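Local coordinates for protein deoxycytidylate deaminase (Cyanophage S-TIM5, PDB 4P9E) that probably deaminates dCMP to dUMP with a bound zinc ion, as in related deoxycytidylate deaminases, and binds dTTP as an allosteric inhibitor, at residues 30-35 with 69-74; 41-46 with 76-81. All coordinates share one frame; numbering follows the deposited sequence.

How the contacts relate
Both contacts press helix 71-80 against one face of the mixed sheet. Contact 1 uses the start of the helix and strand 31-36; contact 2 uses its last turns and the neighbouring strand 39-45, outermost in the sheet within this chain. Their centres are 6 Å apart. The two strands are joined by A32 N and G44 O, 2.8 Å apart in a probable hydrogen bond. A second probable bond, 2.7 Å from N74 ND2 to W45 O, ties the helix of contact 1 to the strand of contact 2. Contact 1 holds the zinc ligand H70 and the predicted proton donor E72. Contact 2 holds H43, W45 and K78, which bind dCMP and dTTP in other structures of this protein.

Contact 1 (30-35 with 69-74); sequences VGAIVV and LHAEQN. With ZN (zinc ion), chain B.
The methyl of A71 is the centre of the apolar packing. It points at segment 30-35 and lies 3.8 Å from V30 CG1 and 4.0 Å from A32 CB. V30 turns CG1 anti to its backbone N (chi1 -167°), which brings this branch to A71. The same methyl lies 3.6 Å from the backbone atom V30 O. No hydrogen bond crosses between the segments; the contact is van der Waals packing of small groups.

This is the strand-to-helix packing of the cytidine deaminase fold. The H-A-E sequence at the start of helix 71-80, with H70 as its N-cap, carries a zinc ligand and the predicted proton donor. H70 ND1 binds the zinc ion at 2.0 Å. In this structure C98 and C101 are the other protein ligands of the zinc ion.

The polar contacts lie on the helix side. Water 1 is 2.5 Å from the zinc ion and donates a hydrogen bond to E72 OE2 at 2.6 Å. The carboxylate end of E72 comes closer to segment 30-35, with OE1 4.5 Å from V30 CG1, just ahead of the strand. Q73 OE1 accepts a bond from the backbone N of H70 at 3.0 Å. This N-H comes from above the amide plane, 52° out of it.

Contact 2 (41-46 with 76-81); sequences LAHGWN and LVKMAK
Strand 41-45 and helix 76-80 run roughly antiparallel, with 144° between their directions and 7.6 Å between their axes; A42 and K78 are the nearest residues by CA.

K78 buries the most surface of any residue in the contact. Its chain is extended beyond CG and crosses H43 obliquely. The ammonium nitrogen NZ donates a hydrogen bond to H43 O at 3.0 Å. It comes from above the carbonyl plane, 51° out of it, and not along a lone pair. NZ also lies over one face of the H43 imidazole, offset toward the rim, with CE1 nearest at 3.5 Å. The ring stands beside the lysine because CG lies between the backbone N and the carbonyl carbon (chi1 58°). The ring of F19 also meets the H43 ring.

The second cluster is apolar. A42 points its methyl at the helix and meets M79 SD at 3.7 Å. M79 is bent at chi2 and chi3, which folds its end back over the strand. Its CE reaches L41 CD1 at 3.9 Å, and SD lies 4.0 Å from L41 CB.

The contact packs the later part of helix 71-80 on strand 39-45, the outermost strand of the sheet within this chain. A third subunit adds G38, whose O accepts a second hydrogen bond from K78 NZ.

H43 and K78 both bind dCMP and dTTP in other structures of this protein. In this apo form two carbonyl oxygens hold the lysine nitrogen beside the H43 ring. The positive charge of K78 would probably disfavour protonation of this imidazole, and would suit a nucleotide phosphate.

Contact 1 (30-35 with 69-74)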
loop_
_atom_site.group_PDB
_atom_site.type_symbol
_atom_site.label_atom_id
_atom_site.label_comp_id
_atom_site.label_asym_id
_atom_site.label_seq_id
_atom_site.Cartn_x
_atom_site.Cartn_y
_atom_site.Cartn_z
ATOM N N VAL A 30 -15.402 -24.763 7.741
ATOM C CA VAL A 30 -15.653 -23.741 6.726
ATOM C C VAL A 30 -14.341 -23.153 6.212
ATOM O O VAL A 30 -13.390 -22.944 6.976
ATOM C CB VAL A 30 -16.503 -22.590 7.309
ATOM C CG1 VAL A 30 -17.032 -21.681 6.202
ATOM C CG2 VAL A 30 -17.651 -23.150 8.132
ATOM N N GLY A 31 -14.286 -22.892 4.916
ATOM C CA GLY A 31 -13.141 -22.221 4.342
ATOM C C GLY A 31 -13.607 -21.010 3.578
ATOM O O GLY A 31 -14.705 -21.002 3.047
ATOM N N ALA A 32 -12.782 -19.972 3.534
ATOM C CA ALA A 32 -13.074 -18.805 2.700
ATOM C C ALA A 32 -11.818 -18.338 1.960
ATOM O O ALA A 32 -10.704 -18.576 2.404
ATOM C CB ALA A 32 -13.689 -17.665 3.526
ATOM N N ILE A 33 -12.029 -17.688 0.820
ATOM C CA ILE A 33 -10.973 -17.215 -0.073
ATOM C C ILE A 33 -11.399 -15.858 -0.619
ATOM O O ILE A 33 -12.501 -15.728 -1.134
ATOM C CB ILE A 33 -10.799 -18.185 -1.257
ATOM C CG1 ILE A 33 -10.007 -19.400 -0.820
ATOM C CG2 ILE A 33 -10.052 -17.554 -2.383
ATOM C CD1 ILE A 33 -8.589 -19.079 -0.483
ATOM N N VAL A 34 -10.542 -14.846 -0.485
ATOM C CA VAL A 34 -10.795 -13.559 -1.130
ATOM C C VAL A 34 -10.074 -13.468 -2.474
ATOM O O VAL A 34 -8.886 -13.762 -2.584
ATOM C CB VAL A 34 -10.468 -12.351 -0.212
ATOM C CG1 VAL A 34 -10.574 -11.045 -0.986
ATOM C CG2 VAL A 34 -11.433 -12.318 0.969
ATOM N N VAL A 35 -10.813 -13.095 -3.513
ATOM C CA VAL A 35 -10.225 -12.954 -4.837
ATOM C C VAL A 35 -10.500 -11.572 -5.404
ATOM O O VAL A 35 -11.606 -11.059 -5.305
ATOM C CB VAL A 35 -10.730 -14.039 -5.810
ATOM C CG1 VAL A 35 -10.065 -13.880 -7.167
ATOM C CG2 VAL A 35 -10.460 -15.423 -5.240
ATOM N N LEU A 69 -13.605 -17.771 15.559
ATOM C CA LEU A 69 -13.902 -16.916 14.421
ATOM C C LEU A 69 -14.408 -17.745 13.252
ATOM O O LEU A 69 -13.950 -18.861 13.031
ATOM C CB LEU A 69 -12.633 -16.181 13.984
ATOM C CG LEU A 69 -11.912 -15.486 15.127
ATOM C CD1 LEU A 69 -10.461 -15.948 15.201
ATOM C CD2 LEU A 69 -12.009 -14.002 14.952
ATOM N N HIS A 70 -15.351 -17.191 12.501
ATOM C CA HIS A 70 -15.796 -17.816 11.276
ATOM C C HIS A 70 -14.720 -17.608 10.227
ATOM O O HIS A 70 -13.893 -16.709 10.352
ATOM C CB HIS A 70 -17.111 -17.206 10.826
ATOM C CG HIS A 70 -18.232 -17.434 11.788
ATOM N ND1 HIS A 70 -19.470 -16.851 11.634
ATOM C CD2 HIS A 70 -18.305 -18.186 12.906
ATOM C CE1 HIS A 70 -20.254 -17.226 12.631
ATOM N NE2 HIS A 70 -19.572 -18.036 13.412
ATOM N N ALA A 71 -14.730 -18.451 9.205
ATOM C CA ALA A 71 -13.771 -18.374 8.116
ATOM C C ALA A 71 -13.753 -16.978 7.489
ATOM O O ALA A 71 -12.700 -16.465 7.114
ATOM C CB ALA A 71 -14.111 -19.417 7.062
ATOM N N GLU A 72 -14.933 -16.373 7.382
ATOM C CA GLU A 72 -15.074 -15.074 6.749
ATOM C C GLU A 72 -14.463 -13.996 7.635
ATOM O O GLU A 72 -13.795 -13.095 7.147
ATOM C CB GLU A 72 -16.554 -14.760 6.449
ATOM C CG GLU A 72 -17.314 -15.802 5.612
ATOM C CD GLU A 72 -17.956 -16.909 6.456
ATOM O OE1 GLU A 72 -17.332 -17.380 7.440
ATOM O OE2 GLU A 72 -19.090 -17.319 6.118
ATOM N N GLN A 73 -14.693 -14.085 8.941
ATOM C CA GLN A 73 -13.996 -13.238 9.904
ATOM C C GLN A 73 -12.452 -13.306 9.817
ATOM O O GLN A 73 -11.775 -12.279 9.864
ATOM C CB GLN A 73 -14.482 -13.541 11.314
ATOM C CG GLN A 73 -15.840 -12.944 11.574
ATOM C CD GLN A 73 -16.571 -13.567 12.754
ATOM O OE1 GLN A 73 -16.031 -14.404 13.474
ATOM N NE2 GLN A 73 -17.829 -13.167 12.940
ATOM N N ASN A 74 -11.911 -14.509 9.667
ATOM C CA ASN A 74 -10.474 -14.669 9.464
ATOM C C ASN A 74 -9.930 -14.026 8.182
ATOM O O ASN A 74 -8.925 -13.303 8.210
ATOM C CB ASN A 74 -10.082 -16.137 9.531
ATOM C CG ASN A 74 -9.715 -16.563 10.926
ATOM O OD1 ASN A 74 -9.097 -15.800 11.671
ATOM N ND2 ASN A 74 -10.091 -17.779 11.296
HETATM ZN ZN ZN B . -20.430 -16.074 10.104
HETATM O O HOH W 1 -20.375 -17.759 8.328
#

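Contact 2 (41-46 with 76-81)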
loop_
_atom_site.group_PDB
_atom_site.type_symbol
_atom_site.label_atom_id
_atom_site.label_comp_id
_atom_site.label_asym_id
_atom_site.label_seq_id
_atom_site.Cartn_x
_atom_site.Cartn_y
_atom_site.Cartn_z
ATOM N N LEU A 41 -6.142 -13.050 -2.327
ATOM C CA LEU A 41 -5.536 -12.079 -1.434
ATOM C C LEU A 41 -5.559 -12.526 0.013
ATOM O O LEU A 41 -4.780 -12.050 0.815
ATOM C CB LEU A 41 -6.234 -10.732 -1.556
ATOM C CG LEU A 41 -6.281 -10.144 -2.954
ATOM C CD1 LEU A 41 -7.059 -8.859 -2.875
ATOM C CD2 LEU A 41 -4.883 -9.947 -3.555
ATOM N N ALA A 42 -6.457 -13.434 0.347
ATOM C CA ALA A 42 -6.614 -13.877 1.727
ATOM C C ALA A 42 -7.336 -15.209 1.759
ATOM O O ALA A 42 -8.118 -15.532 0.862
ATOM C CB ALA A 42 -7.399 -12.843 2.549
ATOM N N HIS A 43 -7.073 -15.977 2.804
ATOM C CA HIS A 43 -7.793 -17.213 3.037
ATOM C C HIS A 43 -8.116 -17.288 4.515
ATOM O O HIS A 43 -7.605 -16.510 5.307
ATOM C CB HIS A 43 -6.975 -18.411 2.574
ATOM C CG HIS A 43 -5.640 -18.517 3.235
ATOM N ND1 HIS A 43 -5.376 -19.422 4.232
ATOM C CD2 HIS A 43 -4.502 -17.812 3.045
ATOM C CE1 HIS A 43 -4.121 -19.280 4.634
ATOM N NE2 HIS A 43 -3.575 -18.313 3.926
ATOM N N GLY A 44 -8.979 -18.211 4.887
ATOM C CA GLY A 44 -9.474 -18.240 6.238
ATOM C C GLY A 44 -10.288 -19.482 6.486
ATOM O O GLY A 44 -10.887 -20.062 5.585
ATOM N N TRP A 45 -10.297 -19.901 7.735
ATOM C CA TRP A 45 -11.096 -21.029 8.107
ATOM C C TRP A 45 -11.638 -20.818 9.504
ATOM O O TRP A 45 -11.333 -19.833 10.172
ATOM C CB TRP A 45 -10.296 -22.328 7.991
ATOM C CG TRP A 45 -9.056 -22.378 8.845
ATOM C CD1 TRP A 45 -8.987 -22.715 10.166
ATOM C CD2 TRP A 45 -7.707 -22.086 8.437
ATOM N NE1 TRP A 45 -7.697 -22.652 10.603
ATOM C CE2 TRP A 45 -6.889 -22.270 9.574
ATOM C CE3 TRP A 45 -7.120 -21.685 7.231
ATOM C CZ2 TRP A 45 -5.505 -22.064 9.538
ATOM C CZ3 TRP A 45 -5.741 -21.484 7.195
ATOM C CH2 TRP A 45 -4.950 -21.675 8.341
ATOM N N ASN A 46 -12.525 -21.683 9.957
ATOM C CA ASN A 46 -13.140 -21.411 11.245
ATOM C C ASN A 46 -12.363 -22.004 12.412
ATOM O O ASN A 46 -11.828 -23.099 12.323
ATOM C CB ASN A 46 -14.621 -21.805 11.266
ATOM C CG ASN A 46 -14.832 -23.277 11.098
ATOM O OD1 ASN A 46 -13.944 -23.995 10.656
ATOM N ND2 ASN A 46 -16.012 -23.744 11.459
ATOM N N LEU A 76 -11.364 -11.607 6.414
ATOM C CA LEU A 76 -11.523 -10.187 6.676
ATOM C C LEU A 76 -10.423 -9.587 7.553
ATOM O O LEU A 76 -9.880 -8.530 7.250
ATOM C CB LEU A 76 -12.869 -9.954 7.347
ATOM C CG LEU A 76 -13.209 -8.487 7.627
ATOM C CD1 LEU A 76 -13.273 -7.695 6.339
ATOM C CD2 LEU A 76 -14.517 -8.406 8.360
ATOM N N VAL A 77 -10.105 -10.244 8.660
ATOM C CA VAL A 77 -9.026 -9.756 9.512
ATOM C C VAL A 77 -7.676 -9.765 8.777
ATOM O O VAL A 77 -6.882 -8.842 8.921
ATOM C CB VAL A 77 -8.978 -10.511 10.875
ATOM C CG1 VAL A 77 -7.588 -10.467 11.492
ATOM C CG2 VAL A 77 -10.019 -9.934 11.832
ATOM N N LYS A 78 -7.431 -10.786 7.969
ATOM C CA LYS A 78 -6.221 -10.795 7.152
ATOM C C LYS A 78 -6.179 -9.637 6.164
ATOM O O LYS A 78 -5.111 -9.067 5.936
ATOM C CB LYS A 78 -6.036 -12.130 6.428
ATOM C CG LYS A 78 -5.491 -13.200 7.318
ATOM C CD LYS A 78 -5.499 -14.554 6.665
ATOM C CE LYS A 78 -5.172 -15.636 7.691
ATOM N NZ LYS A 78 -5.195 -16.993 7.100
ATOM N N MET A 79 -7.328 -9.292 5.588
ATOM C CA MET A 79 -7.430 -8.140 4.699
ATOM C C MET A 79 -7.136 -6.848 5.419
ATOM O O MET A 79 -6.536 -5.971 4.851
ATOM C CB MET A 79 -8.803 -8.041 4.031
ATOM C CG MET A 79 -9.047 -9.098 2.986
ATOM S SD MET A 79 -7.680 -9.260 1.827
ATOM C CE MET A 79 -7.866 -7.819 0.790
ATOM N N ALA A 80 -7.566 -6.732 6.665
ATOM C CA ALA A 80 -7.238 -5.569 7.478
ATOM C C ALA A 80 -5.736 -5.424 7.760
ATOM O O ALA A 80 -5.254 -4.320 7.941
ATOM C CB ALA A 80 -8.021 -5.590 8.754
ATOM N N LYS A 81 -4.995 -6.525 7.785
ATOM C CA LYS A 81 -3.537 -6.468 7.964
ATOM C C LYS A 81 -2.782 -6.471 6.641
ATOM O O LYS A 81 -1.555 -6.412 6.620
ATOM C CB LYS A 81 -3.031 -7.627 8.821
ATOM C CG LYS A 81 -3.714 -7.744 10.150
ATOM C CD LYS A 81 -3.131 -8.875 10.973
ATOM C CE LYS A 81 -3.395 -10.212 10.333
ATOM N NZ LYS A 81 -3.210 -11.361 11.296
#